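Local coordinates for tryptophanyl-tRNA synthetase (Aeropyrum pernix, PDB 3A04), which catalyses the ATP-dependent attachment of L-tryptophan to tRNA(Trp), releasing AMP and diphosphate, as a class I aminoacyl-tRNA synthetase of a hyperthermophilic archaeon, at residues 70-75 with 205-210. Numbering follows the deposited sequence.
Sequences RVAVLT and GGYRHV
Two neighbouring parallel strands of the class I synthetase sheet, 72-77 and 210-215, start side by side here, where A72 pairs with V210 at a CA to CA distance of 4.7 Å. The evidence for the register is a backbone bond: A72 N donates to H209 O at 3.0 Å, with 163° at the oxygen, so the donor lies close to the extension of the carbonyl bond. A72 and L74 also make backbone hydrogen bonds with V211, which continue the parallel ladder and confirm the register. A72 O in addition receives a CA-H...O contact from V210 CA at 3.3 Å, and further along L74 CB meets V210 CG1. Just upstream of the A72-V210 pair, direct backbone bonding between the two segments gives way to a water bridge, the water donating to R70 O (2.8 Å) and accepting from H209 N (2.9 Å). Y207 packs beside this start, its CB 3.9 Å from A72 CB. With CG anti to the carbonyl carbon (chi1 -63°), the ring runs alongside the R70 side chain and points the same way. R70 CG comes to the ring edge in plane, 3.5 Å from Y207 CE1, and the guanidinium is turned 72° from the ring; its NE and NH2 are held by G101 O and D145 respectively. F105 of strand 103-108 also meets the Y207 ring at a steep angle. Replacing Y207 by an alanine is likely to open a gap between A72, F105 and the aliphatic part of R70, leaving that chain without its aromatic neighbour. V71 CG1 touches H209 CB (3.8 Å), both side chains pack against I61 of helix 58-66, and E239 accepts a bond from H209 ND1. Adjacent parallel strands flanked by helices are characteristic of the Rossmann-like catalytic fold of class I synthetases.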
# COMPACT_ATOMS: atom_id res chain seq x y z
N ARG A 70 -12.41 26.73 -5.55
CA ARG A 70 -12.88 25.61 -6.43
C ARG A 70 -13.10 24.40 -5.48
O ARG A 70 -12.24 24.15 -4.61
CB ARG A 70 -11.92 25.26 -7.57
CG ARG A 70 -12.56 24.27 -8.64
CD ARG A 70 -13.61 24.89 -9.57
NE ARG A 70 -14.17 23.95 -10.57
CZ ARG A 70 -13.47 23.24 -11.48
NH1 ARG A 70 -12.12 23.29 -11.51
NH2 ARG A 70 -14.11 22.43 -12.31
N VAL A 71 -14.28 23.76 -5.55
CA VAL A 71 -14.68 22.60 -4.67
C VAL A 71 -14.78 21.33 -5.53
O VAL A 71 -14.85 21.46 -6.75
CB VAL A 71 -15.95 22.81 -3.85
CG1 VAL A 71 -15.72 23.85 -2.78
CG2 VAL A 71 -17.24 23.22 -4.73
N ALA A 72 -14.77 20.15 -4.92
CA ALA A 72 -14.67 18.90 -5.68
C ALA A 72 -15.66 17.86 -5.17
O ALA A 72 -16.14 17.92 -4.05
CB ALA A 72 -13.21 18.30 -5.65
N VAL A 73 -15.99 16.92 -6.05
CA VAL A 73 -16.73 15.75 -5.65
C VAL A 73 -15.92 14.58 -6.15
O VAL A 73 -15.28 14.65 -7.23
CB VAL A 73 -18.22 15.76 -6.25
CG1 VAL A 73 -18.23 15.91 -7.78
CG2 VAL A 73 -18.93 14.45 -5.83
N LEU A 74 -15.95 13.48 -5.38
CA LEU A 74 -15.16 12.32 -5.69
C LEU A 74 -16.04 11.10 -5.51
O LEU A 74 -16.81 11.03 -4.52
CB LEU A 74 -13.93 12.25 -4.69
CG LEU A 74 -13.26 10.91 -5.05
CD1 LEU A 74 -11.94 10.86 -5.73
CD2 LEU A 74 -13.45 9.76 -3.97
N THR A 75 -15.97 10.11 -6.42
CA THR A 75 -16.54 8.82 -6.06
C THR A 75 -15.70 7.74 -6.73
O THR A 75 -14.87 8.03 -7.61
CB THR A 75 -18.05 8.72 -6.58
OG1 THR A 75 -18.62 7.50 -6.10
CG2 THR A 75 -18.03 8.68 -8.13
N GLY A 205 -4.13 19.01 -7.28
CA GLY A 205 -4.94 20.22 -7.45
C GLY A 205 -5.33 20.92 -6.16
O GLY A 205 -5.87 22.02 -6.19
N GLY A 206 -5.07 20.31 -5.00
CA GLY A 206 -5.22 21.05 -3.77
C GLY A 206 -6.65 21.34 -3.33
O GLY A 206 -6.96 22.47 -2.80
N TYR A 207 -7.53 20.36 -3.58
CA TYR A 207 -8.96 20.50 -3.33
C TYR A 207 -9.31 20.07 -1.90
O TYR A 207 -9.61 18.89 -1.57
CB TYR A 207 -9.84 19.74 -4.36
CG TYR A 207 -9.72 20.23 -5.79
CD1 TYR A 207 -10.61 21.21 -6.30
CD2 TYR A 207 -8.82 19.66 -6.66
CE1 TYR A 207 -10.51 21.64 -7.63
CE2 TYR A 207 -8.73 20.09 -8.00
CZ TYR A 207 -9.58 21.09 -8.45
OH TYR A 207 -9.51 21.54 -9.76
N ARG A 208 -9.21 21.02 -1.01
CA ARG A 208 -9.41 20.69 0.35
C ARG A 208 -10.89 20.37 0.65
O ARG A 208 -11.21 19.54 1.52
CB ARG A 208 -8.99 21.93 1.20
CG ARG A 208 -9.69 21.86 2.57
CD ARG A 208 -9.05 22.88 3.51
NE ARG A 208 -7.65 22.52 3.82
CZ ARG A 208 -6.89 23.34 4.54
NH1 ARG A 208 -7.39 24.54 4.94
NH2 ARG A 208 -5.66 22.99 4.85
N HIS A 209 -11.78 21.02 -0.08
CA HIS A 209 -13.20 20.85 0.20
C HIS A 209 -13.78 19.81 -0.81
O HIS A 209 -13.94 20.13 -2.00
CB HIS A 209 -13.84 22.20 0.05
CG HIS A 209 -13.23 23.23 0.94
ND1 HIS A 209 -13.41 23.18 2.31
CD2 HIS A 209 -12.38 24.27 0.71
CE1 HIS A 209 -12.72 24.15 2.89
NE2 HIS A 209 -12.06 24.80 1.96
N VAL A 210 -14.07 18.60 -0.34
CA VAL A 210 -14.48 17.51 -1.23
C VAL A 210 -15.75 16.91 -0.66
O VAL A 210 -15.86 16.72 0.54
CB VAL A 210 -13.48 16.32 -1.17
CG1 VAL A 210 -13.82 15.26 -2.32
CG2 VAL A 210 -12.12 16.81 -1.32
O HOH W 1 -11.32 22.56 -2.51